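Local coordinates for protein sesquisabinene B synthase 2 (Santalum album, PDB 6A2C) that probably cyclises farnesyl diphosphate, bound here together with magnesium ions, to the sesquiterpene sesquisabinene B, at residues 381-386 against 419-424; 408-413 against 456-461; 476-481 against 491-496. One frame throughout, in Å; residues are numbered along the deposited sequence.

Interaction 1: 381-386 against 419-424. With FPP (farnesyl diphosphate), chain C.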
loop_
_atom_site.group_PDB
_atom_site.type_symbol
_atom_site.label_atom_id
_atom_site.label_comp_id
_atom_site.label_asym_id
_atom_site.label_seq_id
_atom_site.Cartn_x
_atom_site.Cartn_y
_atom_site.Cartn_z
ATOM N N ALA A 381 1.545 -9.793 -17.363
ATOM C CA ALA A 381 0.584 -10.903 -17.592
ATOM C C ALA A 381 1.297 -12.013 -18.377
ATOM O O ALA A 381 1.080 -13.193 -18.094
ATOM C CB ALA A 381 -0.675 -10.438 -18.304
ATOM N N LYS A 382 2.147 -11.639 -19.325
ATOM C CA LYS A 382 2.833 -12.592 -20.229
ATOM C C LYS A 382 3.853 -13.421 -19.441
ATOM O O LYS A 382 3.872 -14.641 -19.609
ATOM C CB LYS A 382 3.521 -11.833 -21.362
ATOM C CG LYS A 382 4.361 -12.674 -22.310
ATOM C CD LYS A 382 3.624 -13.798 -22.975
ATOM C CE LYS A 382 4.498 -14.461 -24.024
ATOM N NZ LYS A 382 3.888 -15.700 -24.541
ATOM N N VAL A 383 4.671 -12.788 -18.597
ATOM C CA VAL A 383 5.726 -13.561 -17.887
ATOM C C VAL A 383 5.064 -14.463 -16.850
ATOM O O VAL A 383 5.549 -15.560 -16.674
ATOM C CB VAL A 383 6.822 -12.682 -17.273
ATOM C CG1 VAL A 383 7.620 -12.003 -18.359
ATOM C CG2 VAL A 383 6.260 -11.676 -16.282
ATOM N N TRP A 384 3.931 -14.094 -16.278
ATOM C CA TRP A 384 3.205 -15.029 -15.365
ATOM C C TRP A 384 2.641 -16.218 -16.143
ATOM O O TRP A 384 2.811 -17.366 -15.686
ATOM C CB TRP A 384 2.157 -14.272 -14.540
ATOM C CG TRP A 384 2.737 -13.729 -13.265
ATOM C CD1 TRP A 384 3.115 -12.438 -13.004
ATOM C CD2 TRP A 384 3.121 -14.494 -12.111
ATOM N NE1 TRP A 384 3.681 -12.345 -11.758
ATOM C CE2 TRP A 384 3.652 -13.580 -11.167
ATOM C CE3 TRP A 384 3.058 -15.852 -11.777
ATOM C CZ2 TRP A 384 4.085 -13.981 -9.912
ATOM C CZ3 TRP A 384 3.482 -16.238 -10.531
ATOM C CH2 TRP A 384 4.007 -15.314 -9.618
ATOM N N SER A 385 2.011 -15.970 -17.296
ATOM C CA SER A 385 1.502 -17.041 -18.176
ATOM C C SER A 385 2.642 -17.995 -18.554
ATOM O O SER A 385 2.472 -19.220 -18.376
ATOM C CB SER A 385 0.842 -16.462 -19.399
ATOM O OG SER A 385 0.517 -17.493 -20.280
ATOM N N ASP A 386 3.781 -17.467 -18.993
ATOM C CA ASP A 386 4.974 -18.295 -19.343
ATOM C C ASP A 386 5.386 -19.094 -18.107
ATOM O O ASP A 386 5.649 -20.290 -18.212
ATOM C CB ASP A 386 6.163 -17.456 -19.807
ATOM C CG ASP A 386 6.032 -16.814 -21.172
ATOM O OD1 ASP A 386 5.081 -17.157 -21.880
ATOM O OD2 ASP A 386 6.871 -15.950 -21.487
ATOM N N PHE A 419 13.088 -16.512 -12.805
ATOM C CA PHE A 419 14.010 -15.391 -13.082
ATOM C C PHE A 419 13.694 -14.704 -14.394
ATOM O O PHE A 419 13.938 -13.504 -14.481
ATOM C CB PHE A 419 15.460 -15.797 -12.872
ATOM C CG PHE A 419 15.777 -15.736 -11.407
ATOM C CD1 PHE A 419 15.950 -14.519 -10.776
ATOM C CD2 PHE A 419 15.682 -16.872 -10.626
ATOM C CE1 PHE A 419 16.102 -14.452 -9.395
ATOM C CE2 PHE A 419 15.878 -16.818 -9.262
ATOM C CZ PHE A 419 16.100 -15.600 -8.642
ATOM N N PRO A 420 13.167 -15.376 -15.448
ATOM C CA PRO A 420 12.632 -14.629 -16.588
ATOM C C PRO A 420 11.567 -13.618 -16.137
ATOM O O PRO A 420 11.615 -12.460 -16.586
ATOM C CB PRO A 420 12.113 -15.696 -17.541
ATOM C CG PRO A 420 13.008 -16.887 -17.206
ATOM C CD PRO A 420 13.169 -16.824 -15.686
ATOM N N ASN A 421 10.698 -14.030 -15.234
ATOM C CA ASN A 421 9.645 -13.172 -14.634
ATOM C C ASN A 421 10.325 -12.016 -13.903
ATOM O O ASN A 421 10.078 -10.800 -14.210
ATOM C CB ASN A 421 8.744 -14.014 -13.731
ATOM C CG ASN A 421 7.541 -13.277 -13.184
ATOM O OD1 ASN A 421 7.499 -12.041 -13.180
ATOM N ND2 ASN A 421 6.551 -14.041 -12.720
ATOM N N LEU A 422 11.160 -12.340 -12.923
ATOM C CA LEU A 422 11.813 -11.288 -12.109
ATOM C C LEU A 422 12.648 -10.366 -13.003
ATOM O O LEU A 422 12.605 -9.129 -12.775
ATOM C CB LEU A 422 12.635 -11.956 -10.992
ATOM C CG LEU A 422 11.766 -12.577 -9.909
ATOM C CD1 LEU A 422 12.539 -13.530 -9.000
ATOM C CD2 LEU A 422 11.131 -11.470 -9.078
ATOM N N LEU A 423 13.420 -10.907 -13.941
ATOM C CA LEU A 423 14.364 -10.065 -14.728
ATOM C C LEU A 423 13.604 -9.202 -15.734
ATOM O O LEU A 423 13.957 -8.000 -15.862
ATOM C CB LEU A 423 15.435 -10.926 -15.400
ATOM C CG LEU A 423 16.532 -11.432 -14.452
ATOM C CD1 LEU A 423 17.454 -12.360 -15.185
ATOM C CD2 LEU A 423 17.332 -10.262 -13.869
ATOM N N VAL A 424 12.664 -9.782 -16.484
ATOM C CA VAL A 424 11.893 -9.007 -17.491
ATOM C C VAL A 424 11.157 -7.902 -16.749
ATOM O O VAL A 424 11.138 -6.780 -17.235
ATOM C CB VAL A 424 10.938 -9.880 -18.303
ATOM C CG1 VAL A 424 10.019 -9.031 -19.165
ATOM C CG2 VAL A 424 11.727 -10.859 -19.149
HETATM C C1 FPP C . 11.532 -21.338 -3.988
HETATM O O1 FPP C . 11.928 -22.688 -3.704
HETATM C C2 FPP C . 12.450 -20.570 -4.895
HETATM C C3 FPP C . 12.019 -20.003 -6.018
HETATM C C4 FPP C . 10.586 -20.092 -6.465
HETATM C C5 FPP C . 12.950 -19.301 -6.968
HETATM C C6 FPP C . 12.616 -17.855 -7.260
HETATM C C7 FPP C . 13.136 -16.912 -6.220
HETATM C C8 FPP C . 12.476 -16.414 -5.186
HETATM C C10 FPP C . 11.078 -16.783 -4.836
HETATM C C9 FPP C . 13.088 -15.380 -4.301
HETATM C C11 FPP C . 12.700 -14.012 -4.761
HETATM C C12 FPP C . 13.747 -13.332 -5.584
HETATM C C13 FPP C . 13.864 -12.035 -5.856
HETATM C C14 FPP C . 14.907 -11.485 -6.785
HETATM C C15 FPP C . 12.971 -10.990 -5.256
HETATM P PA FPP C . 11.711 -23.980 -4.681
HETATM O O1A FPP C . 13.128 -24.494 -4.604
HETATM O O2A FPP C . 10.485 -24.941 -4.531
HETATM O O3A FPP C . 11.566 -23.539 -6.251
HETATM P PB FPP C . 11.274 -24.778 -7.381
HETATM O O1B FPP C . 10.010 -25.548 -6.968
HETATM O O2B FPP C . 11.094 -24.093 -8.722
HETATM O O3B FPP C . 12.498 -25.647 -7.372
#

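Interaction 2: 408-413 against 456-461. With MG (magnesium ion), chain F; FPP (farnesyl diphosphate), chain C.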
loop_
_atom_site.group_PDB
_atom_site.type_symbol
_atom_site.label_atom_id
_atom_site.label_comp_id
_atom_site.label_asym_id
_atom_site.label_seq_id
_atom_site.Cartn_x
_atom_site.Cartn_y
_atom_site.Cartn_z
ATOM N N GLU A 408 16.277 -31.103 -21.835
ATOM C CA GLU A 408 14.817 -30.871 -21.852
ATOM C C GLU A 408 14.387 -30.231 -20.522
ATOM O O GLU A 408 13.572 -29.296 -20.549
ATOM C CB GLU A 408 14.022 -32.142 -22.126
ATOM C CG GLU A 408 12.520 -31.919 -22.253
ATOM C CD GLU A 408 11.661 -33.170 -22.495
ATOM O OE1 GLU A 408 12.068 -34.270 -22.062
ATOM O OE2 GLU A 408 10.537 -33.028 -23.058
ATOM N N TYR A 409 14.880 -30.740 -19.404
ATOM C CA TYR A 409 14.528 -30.214 -18.069
ATOM C C TYR A 409 14.912 -28.730 -17.984
ATOM O O TYR A 409 14.065 -27.901 -17.666
ATOM C CB TYR A 409 15.240 -31.028 -16.997
ATOM C CG TYR A 409 15.168 -30.378 -15.651
ATOM C CD1 TYR A 409 13.978 -30.352 -14.959
ATOM C CD2 TYR A 409 16.269 -29.732 -15.113
ATOM C CE1 TYR A 409 13.884 -29.752 -13.720
ATOM C CE2 TYR A 409 16.211 -29.174 -13.855
ATOM C CZ TYR A 409 15.004 -29.158 -13.174
ATOM O OH TYR A 409 14.929 -28.569 -11.950
ATOM N N LEU A 410 16.153 -28.389 -18.322
ATOM C CA LEU A 410 16.691 -27.026 -18.082
ATOM C C LEU A 410 15.991 -26.019 -18.996
ATOM O O LEU A 410 15.732 -24.886 -18.557
ATOM C CB LEU A 410 18.205 -26.995 -18.302
ATOM C CG LEU A 410 19.047 -27.561 -17.168
ATOM C CD1 LEU A 410 20.518 -27.429 -17.520
ATOM C CD2 LEU A 410 18.753 -26.872 -15.838
ATOM N N ASP A 411 15.649 -26.395 -20.225
ATOM C CA ASP A 411 14.901 -25.479 -21.128
ATOM C C ASP A 411 13.621 -24.968 -20.449
ATOM O O ASP A 411 13.307 -23.806 -20.622
ATOM C CB ASP A 411 14.608 -26.119 -22.482
ATOM C CG ASP A 411 14.434 -25.082 -23.574
ATOM O OD1 ASP A 411 15.243 -24.143 -23.608
ATOM O OD2 ASP A 411 13.479 -25.214 -24.364
ATOM N N ASN A 412 12.938 -25.830 -19.703
ATOM C CA ASN A 412 11.698 -25.445 -18.989
ATOM C C ASN A 412 12.038 -24.865 -17.603
ATOM O O ASN A 412 11.342 -23.933 -17.147
ATOM C CB ASN A 412 10.810 -26.654 -18.816
ATOM C CG ASN A 412 9.453 -26.338 -18.279
ATOM O OD1 ASN A 412 8.668 -25.677 -18.949
ATOM N ND2 ASN A 412 9.154 -26.870 -17.107
ATOM N N ALA A 413 13.009 -25.453 -16.920
ATOM C CA ALA A 413 13.284 -25.120 -15.504
ATOM C C ALA A 413 13.961 -23.744 -15.362
ATOM O O ALA A 413 13.919 -23.154 -14.245
ATOM C CB ALA A 413 14.055 -26.232 -14.877
ATOM N N CYS A 456 20.605 -19.571 -12.026
ATOM C CA CYS A 456 19.728 -19.516 -10.835
ATOM C C CYS A 456 19.060 -20.882 -10.589
ATOM O O CYS A 456 18.970 -21.334 -9.412
ATOM C CB CYS A 456 18.702 -18.400 -10.987
ATOM S SG CYS A 456 19.448 -16.756 -10.891
ATOM N N ARG A 457 18.589 -21.540 -11.668
ATOM C CA ARG A 457 17.930 -22.862 -11.584
ATOM C C ARG A 457 18.945 -23.893 -11.110
ATOM O O ARG A 457 18.629 -24.632 -10.172
ATOM C CB ARG A 457 17.309 -23.252 -12.933
ATOM C CG ARG A 457 16.972 -24.724 -13.081
ATOM C CD ARG A 457 16.134 -25.252 -11.963
ATOM N NE ARG A 457 14.811 -24.663 -11.893
ATOM C CZ ARG A 457 13.967 -24.780 -10.877
ATOM N NH1 ARG A 457 14.316 -25.433 -9.785
ATOM N NH2 ARG A 457 12.759 -24.235 -10.959
ATOM N N ILE A 458 20.108 -23.967 -11.734
ATOM C CA ILE A 458 21.059 -25.065 -11.419
ATOM C C ILE A 458 21.566 -24.863 -9.985
ATOM O O ILE A 458 21.748 -25.861 -9.240
ATOM C CB ILE A 458 22.198 -25.066 -12.426
ATOM C CG1 ILE A 458 21.766 -25.752 -13.727
ATOM C CG2 ILE A 458 23.417 -25.703 -11.814
ATOM C CD1 ILE A 458 22.877 -25.709 -14.760
ATOM N N ILE A 459 21.777 -23.613 -9.604
ATOM C CA ILE A 459 22.272 -23.306 -8.233
ATOM C C ILE A 459 21.207 -23.731 -7.224
ATOM O O ILE A 459 21.591 -24.375 -6.225
ATOM C CB ILE A 459 22.678 -21.830 -8.102
ATOM C CG1 ILE A 459 23.915 -21.494 -8.934
ATOM C CG2 ILE A 459 22.900 -21.482 -6.638
ATOM C CD1 ILE A 459 24.083 -20.006 -9.230
ATOM N N ASN A 460 19.932 -23.409 -7.459
ATOM C CA ASN A 460 18.795 -23.856 -6.623
ATOM C C ASN A 460 18.822 -25.393 -6.542
ATOM O O ASN A 460 18.769 -25.929 -5.417
ATOM C CB ASN A 460 17.449 -23.313 -7.101
ATOM C CG ASN A 460 16.252 -23.739 -6.270
ATOM O OD1 ASN A 460 15.649 -24.774 -6.537
ATOM N ND2 ASN A 460 15.771 -22.859 -5.411
ATOM N N ASP A 461 18.990 -26.079 -7.669
ATOM C CA ASP A 461 18.963 -27.566 -7.706
ATOM C C ASP A 461 20.137 -28.179 -6.931
ATOM O O ASP A 461 19.967 -29.249 -6.356
ATOM C CB ASP A 461 18.892 -28.057 -9.147
ATOM C CG ASP A 461 17.528 -27.875 -9.779
ATOM O OD1 ASP A 461 16.688 -27.190 -9.182
ATOM O OD2 ASP A 461 17.330 -28.421 -10.858
HETATM MG MG MG F . 13.724 -25.878 -5.738
HETATM C C1 FPP C . 11.532 -21.338 -3.988
HETATM O O1 FPP C . 11.928 -22.688 -3.704
HETATM C C2 FPP C . 12.450 -20.570 -4.895
HETATM C C3 FPP C . 12.019 -20.003 -6.018
HETATM C C4 FPP C . 10.586 -20.092 -6.465
HETATM C C5 FPP C . 12.950 -19.301 -6.968
HETATM C C6 FPP C . 12.616 -17.855 -7.260
HETATM C C7 FPP C . 13.136 -16.912 -6.220
HETATM C C8 FPP C . 12.476 -16.414 -5.186
HETATM C C10 FPP C . 11.078 -16.783 -4.836
HETATM C C9 FPP C . 13.088 -15.380 -4.301
HETATM C C11 FPP C . 12.700 -14.012 -4.761
HETATM C C12 FPP C . 13.747 -13.332 -5.584
HETATM C C13 FPP C . 13.864 -12.035 -5.856
HETATM C C14 FPP C . 14.907 -11.485 -6.785
HETATM C C15 FPP C . 12.971 -10.990 -5.256
HETATM P PA FPP C . 11.711 -23.980 -4.681
HETATM O O1A FPP C . 13.128 -24.494 -4.604
HETATM O O2A FPP C . 10.485 -24.941 -4.531
HETATM O O3A FPP C . 11.566 -23.539 -6.251
HETATM P PB FPP C . 11.274 -24.778 -7.381
HETATM O O1B FPP C . 10.010 -25.548 -6.968
HETATM O O2B FPP C . 11.094 -24.093 -8.722
HETATM O O3B FPP C . 12.498 -25.647 -7.372
HETATM O O HOH W 1 15.115 -27.162 -6.791
HETATM O O HOH W 2 12.360 -27.388 -5.033
HETATM O O HOH W 3 15.390 -26.205 -4.346
#

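Interaction 3: 476-481 against 491-496. With FPP (farnesyl diphosphate), chain C.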
loop_
_atom_site.group_PDB
_atom_site.type_symbol
_atom_site.label_atom_id
_atom_site.label_comp_id
_atom_site.label_asym_id
_atom_site.label_seq_id
_atom_site.Cartn_x
_atom_site.Cartn_y
_atom_site.Cartn_z
ATOM N N LYS A 476 14.819 -32.819 -11.082
ATOM C CA LYS A 476 15.831 -31.818 -10.667
ATOM C C LYS A 476 17.084 -32.075 -11.525
ATOM O O LYS A 476 17.165 -33.177 -12.073
ATOM C CB LYS A 476 16.043 -31.743 -9.149
ATOM C CG LYS A 476 14.841 -31.371 -8.292
ATOM C CD LYS A 476 14.324 -29.963 -8.498
ATOM C CE LYS A 476 12.930 -29.768 -7.938
ATOM N NZ LYS A 476 12.317 -28.489 -8.366
ATOM N N SER A 477 18.032 -31.139 -11.595
ATOM C CA SER A 477 19.213 -31.173 -12.500
ATOM C C SER A 477 20.021 -32.461 -12.274
ATOM O O SER A 477 20.293 -33.134 -13.245
ATOM C CB SER A 477 20.098 -29.959 -12.327
ATOM O OG SER A 477 19.400 -28.780 -12.698
ATOM N N ILE A 478 20.444 -32.750 -11.038
ATOM C CA ILE A 478 21.424 -33.846 -10.797
ATOM C C ILE A 478 20.785 -35.156 -11.275
ATOM O O ILE A 478 21.428 -35.875 -12.044
ATOM C CB ILE A 478 21.866 -33.910 -9.325
ATOM C CG1 ILE A 478 22.685 -32.682 -8.922
ATOM C CG2 ILE A 478 22.648 -35.186 -9.073
ATOM C CD1 ILE A 478 22.849 -32.502 -7.433
ATOM N N GLN A 479 19.539 -35.414 -10.877
ATOM C CA GLN A 479 18.861 -36.694 -11.156
ATOM C C GLN A 479 18.600 -36.803 -12.656
ATOM O O GLN A 479 18.686 -37.939 -13.192
ATOM C CB GLN A 479 17.583 -36.827 -10.334
ATOM C CG GLN A 479 16.965 -38.219 -10.405
ATOM C CD GLN A 479 17.824 -39.326 -9.831
ATOM O OE1 GLN A 479 18.060 -40.332 -10.489
ATOM N NE2 GLN A 479 18.277 -39.162 -8.592
ATOM N N CYS A 480 18.289 -35.685 -13.325
ATOM C CA CYS A 480 17.987 -35.709 -14.772
ATOM C C CYS A 480 19.252 -36.169 -15.489
ATOM O O CYS A 480 19.153 -36.994 -16.389
ATOM C CB CYS A 480 17.512 -34.358 -15.309
ATOM S SG CYS A 480 15.767 -34.055 -14.967
ATOM N N TYR A 481 20.407 -35.667 -15.065
ATOM C CA TYR A 481 21.699 -36.038 -15.665
ATOM C C TYR A 481 22.078 -37.478 -15.282
ATOM O O TYR A 481 22.667 -38.159 -16.148
ATOM C CB TYR A 481 22.806 -35.083 -15.250
ATOM C CG TYR A 481 24.098 -35.352 -15.963
ATOM C CD1 TYR A 481 24.275 -34.967 -17.278
ATOM C CD2 TYR A 481 25.126 -36.037 -15.341
ATOM C CE1 TYR A 481 25.463 -35.200 -17.946
ATOM C CE2 TYR A 481 26.321 -36.289 -15.998
ATOM C CZ TYR A 481 26.484 -35.877 -17.305
ATOM O OH TYR A 481 27.655 -36.110 -17.946
ATOM N N VAL A 491 29.197 -37.937 -9.563
ATOM C CA VAL A 491 29.649 -37.602 -10.941
ATOM C C VAL A 491 28.694 -36.556 -11.523
ATOM O O VAL A 491 29.184 -35.614 -12.173
ATOM C CB VAL A 491 29.689 -38.864 -11.819
ATOM C CG1 VAL A 491 29.800 -38.531 -13.297
ATOM C CG2 VAL A 491 30.817 -39.786 -11.381
ATOM N N ALA A 492 27.391 -36.798 -11.374
ATOM C CA ALA A 492 26.305 -35.908 -11.842
ATOM C C ALA A 492 26.421 -34.534 -11.165
ATOM O O ALA A 492 26.343 -33.526 -11.872
ATOM C CB ALA A 492 24.980 -36.539 -11.568
ATOM N N ARG A 493 26.620 -34.493 -9.848
ATOM C CA ARG A 493 26.795 -33.217 -9.114
ATOM C C ARG A 493 28.013 -32.488 -9.680
ATOM O O ARG A 493 27.945 -31.277 -9.854
ATOM C CB ARG A 493 26.945 -33.430 -7.606
ATOM C CG ARG A 493 27.309 -32.165 -6.834
ATOM C CD ARG A 493 27.148 -32.264 -5.319
ATOM N NE ARG A 493 25.820 -32.758 -4.987
ATOM C CZ ARG A 493 24.766 -32.010 -4.650
ATOM N NH1 ARG A 493 24.877 -30.700 -4.525
ATOM N NH2 ARG A 493 23.601 -32.591 -4.426
ATOM N N GLU A 494 29.105 -33.208 -9.909
ATOM C CA GLU A 494 30.354 -32.629 -10.464
ATOM C C GLU A 494 30.072 -32.035 -11.847
ATOM O O GLU A 494 30.555 -30.941 -12.151
ATOM C CB GLU A 494 31.459 -33.689 -10.508
ATOM C CG GLU A 494 32.423 -33.571 -9.342
ATOM C CD GLU A 494 33.476 -34.664 -9.202
ATOM O OE1 GLU A 494 33.598 -35.511 -10.126
ATOM O OE2 GLU A 494 34.163 -34.683 -8.150
ATOM N N HIS A 495 29.354 -32.761 -12.681
ATOM C CA HIS A 495 28.966 -32.265 -14.019
ATOM C C HIS A 495 28.186 -30.937 -13.884
ATOM O O HIS A 495 28.467 -29.995 -14.624
ATOM C CB HIS A 495 28.147 -33.335 -14.723
ATOM C CG HIS A 495 27.759 -32.900 -16.083
ATOM N ND1 HIS A 495 28.685 -32.807 -17.102
ATOM C CD2 HIS A 495 26.604 -32.385 -16.551
ATOM C CE1 HIS A 495 28.087 -32.365 -18.190
ATOM N NE2 HIS A 495 26.796 -32.102 -17.879
ATOM N N ILE A 496 27.227 -30.877 -12.966
ATOM C CA ILE A 496 26.341 -29.682 -12.822
ATOM C C ILE A 496 27.182 -28.517 -12.287
ATOM O O ILE A 496 27.024 -27.404 -12.768
ATOM C CB ILE A 496 25.133 -30.002 -11.938
ATOM C CG1 ILE A 496 24.285 -31.155 -12.495
ATOM C CG2 ILE A 496 24.316 -28.742 -11.724
ATOM C CD1 ILE A 496 23.782 -30.945 -13.901
HETATM C C1 FPP C . 11.532 -21.338 -3.988
HETATM O O1 FPP C . 11.928 -22.688 -3.704
HETATM C C2 FPP C . 12.450 -20.570 -4.895
HETATM C C3 FPP C . 12.019 -20.003 -6.018
HETATM C C4 FPP C . 10.586 -20.092 -6.465
HETATM C C5 FPP C . 12.950 -19.301 -6.968
HETATM C C6 FPP C . 12.616 -17.855 -7.260
HETATM C C7 FPP C . 13.136 -16.912 -6.220
HETATM C C8 FPP C . 12.476 -16.414 -5.186
HETATM C C10 FPP C . 11.078 -16.783 -4.836
HETATM C C9 FPP C . 13.088 -15.380 -4.301
HETATM C C11 FPP C . 12.700 -14.012 -4.761
HETATM C C12 FPP C . 13.747 -13.332 -5.584
HETATM C C13 FPP C . 13.864 -12.035 -5.856
HETATM C C14 FPP C . 14.907 -11.485 -6.785
HETATM C C15 FPP C . 12.971 -10.990 -5.256
HETATM P PA FPP C . 11.711 -23.980 -4.681
HETATM O O1A FPP C . 13.128 -24.494 -4.604
HETATM O O2A FPP C . 10.485 -24.941 -4.531
HETATM O O3A FPP C . 11.566 -23.539 -6.251
HETATM P PB FPP C . 11.274 -24.778 -7.381
HETATM O O1B FPP C . 10.010 -25.548 -6.968
HETATM O O2B FPP C . 11.094 -24.093 -8.722
HETATM O O3B FPP C . 12.498 -25.647 -7.372
#

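Interaction 1: 381-386 against 419-424
Val-383 and Asn-421 mark the closest backbone approach, their CA atoms 5.1 Å apart, where segments 381-386 and 419-424 run nearly antiparallel with their axes at 168°. The amide of Asn-421 is the central piece. With CG anti to the backbone N (chi1 -174°), it reaches across so that ND2 lies 3.3 Å above the plane of the Trp-384 ring, over its centre. The amide stands almost upright on the indole, the two planes 88° apart. The same ND2 is hydrogen-bonded to Gln-387 OE1, which fixes the rotation of the amide and turns OD1 toward Val-383, whose CG2 it meets at 3.4 Å. The other methyl of that valine, CG1, packs on Val-424 CG1 at 3.9 Å. The far side of helix 419-430 faces the substrate, Leu-422 CD1 coming within 3.6 Å of FPP C12. The indole also touches Ile-312 and Ile-315 of helix 299-321; an alanine in place of Trp-384 would probably open a gap between the helices and leave the Asn-421 amide without the ring face on which ND2 rests. The contact is therefore held by shape, with one buried amide whose ND2 is bonded to Gln-387 and lies against an aromatic face.

Interaction 2: 408-413 against 456-461
Arg-457 reaches from helix 447-462 to the backbone of Ala-413, and its NE donates to the Ala-413 O at 2.9 Å. The bond is nearly straight, 177° at the hydrogen, and the oxygen lies in the guanidinium plane, although NE itself stands above the carbonyl plane. Bends at chi2 and chi3, 53° and 65°, fold the chain so that CD passes 3.5 Å from Tyr-409 OH while the guanidinium turns to the substrate. NH2 donates to FPP O2B at 2.8 Å, and NH1 divides its hydrogens between FPP O3B and Asp-461 OD1. Asp-461 is gripped again through its second oxygen: Tyr-409 OH donates to the syn lone pair of OD2 at 2.6 Å, near the plane of the phenol ring, and Ser-477 OG is a further partner there. This polar cluster adjoins the metal site of a class I terpene synthase, where Asn-460 opens the second metal-binding sequence, usually called NSE/DTE. Its OD1 binds one of the magnesium ions at 2.4 Å, and FPP O1A, FPP O3B and three waters complete a six-fold shell. Water 1 in turn donates to Asp-461 OD1 at 2.9 Å, tying the salt-bridged carboxylate to the metal. The apolar flank is looser: Leu-410 CD2 lies 3.8 Å from Ile-458 CG1, the two side chains crossing at about a right angle, with no directional bond between them. On the solvent side of helix 406-416, Asp-411 turns outward to a salt bridge with Arg-450.

Interaction 3: 476-481 against 491-496
Tyr-481 and His-495 lie flat on one another in an offset stack, their planes only 8° apart and their centroids separated by 3.9 Å. Both rings have CG anti to the backbone N, at -174° in Tyr-481, which brings them out from their helices to overlap face on face. The slip between them puts His-495 CD2 over the rim of the phenol, 3.3 Å from Tyr-481 CE1, while His-495 CB adds a CH-pi contact over the same face. Next to this plate the surface of helix 489-510 is low, because Ala-492 carries only a methyl. That small bump fits the hollow left between two larger side chains of the facing helix: its CB is 3.7 Å from Ile-478 CG2 and 3.8 Å from Tyr-481 CD2. Ile-478 pushes on past the alanine. Its terminal CD1 lies over one face of the Arg-493 guanidinium, toward the rim, and comes within 3.1 Å of NH2, a contact short enough to be doubtful in detail. The guanidinium is also held by NH1, bonded to Leu-462 O, and by a cation-pi contact with Tyr-538. Ile-496 fills the remaining groove, its CD1 standing 4.1 Å from Ser-477 CB and lying farther from Tyr-481 CB. The two helix axes, at 116°, cross steeply, and only residues 486-488 join the helices. Just before helix 477-485, at its N-cap position, Lys-476 takes no part in this interface; its NZ donates to FPP O3B at 3.0 Å. The packed helix pair belongs to the all-helical class I terpene synthase domain, and through Lys-476 it borders the diphosphate end of the active site.

How the interactions relate
The contacts form a row in one all-helical metal-binding domain, with interaction 2 in the middle, its centre 15 Å from that of interaction 1 and 11 Å from that of interaction 3. Interactions 1 and 2 interlock along the chain, their segments alternating through helices 377-400, 406-416, 419-430 and 447-462; interaction 3 follows both. Phe-419 packs on Cys-456 at the first junction. At the second, Ser-477 OG meets Asp-461 OD2 at 2.8 Å, probably hydrogen-bonded, and Ile-458 packs on Ile-496. All three touch the substrate: 419-424 along the farnesyl chain, the other two at the diphosphate, where Arg-457 and Lys-476 gather around the anion.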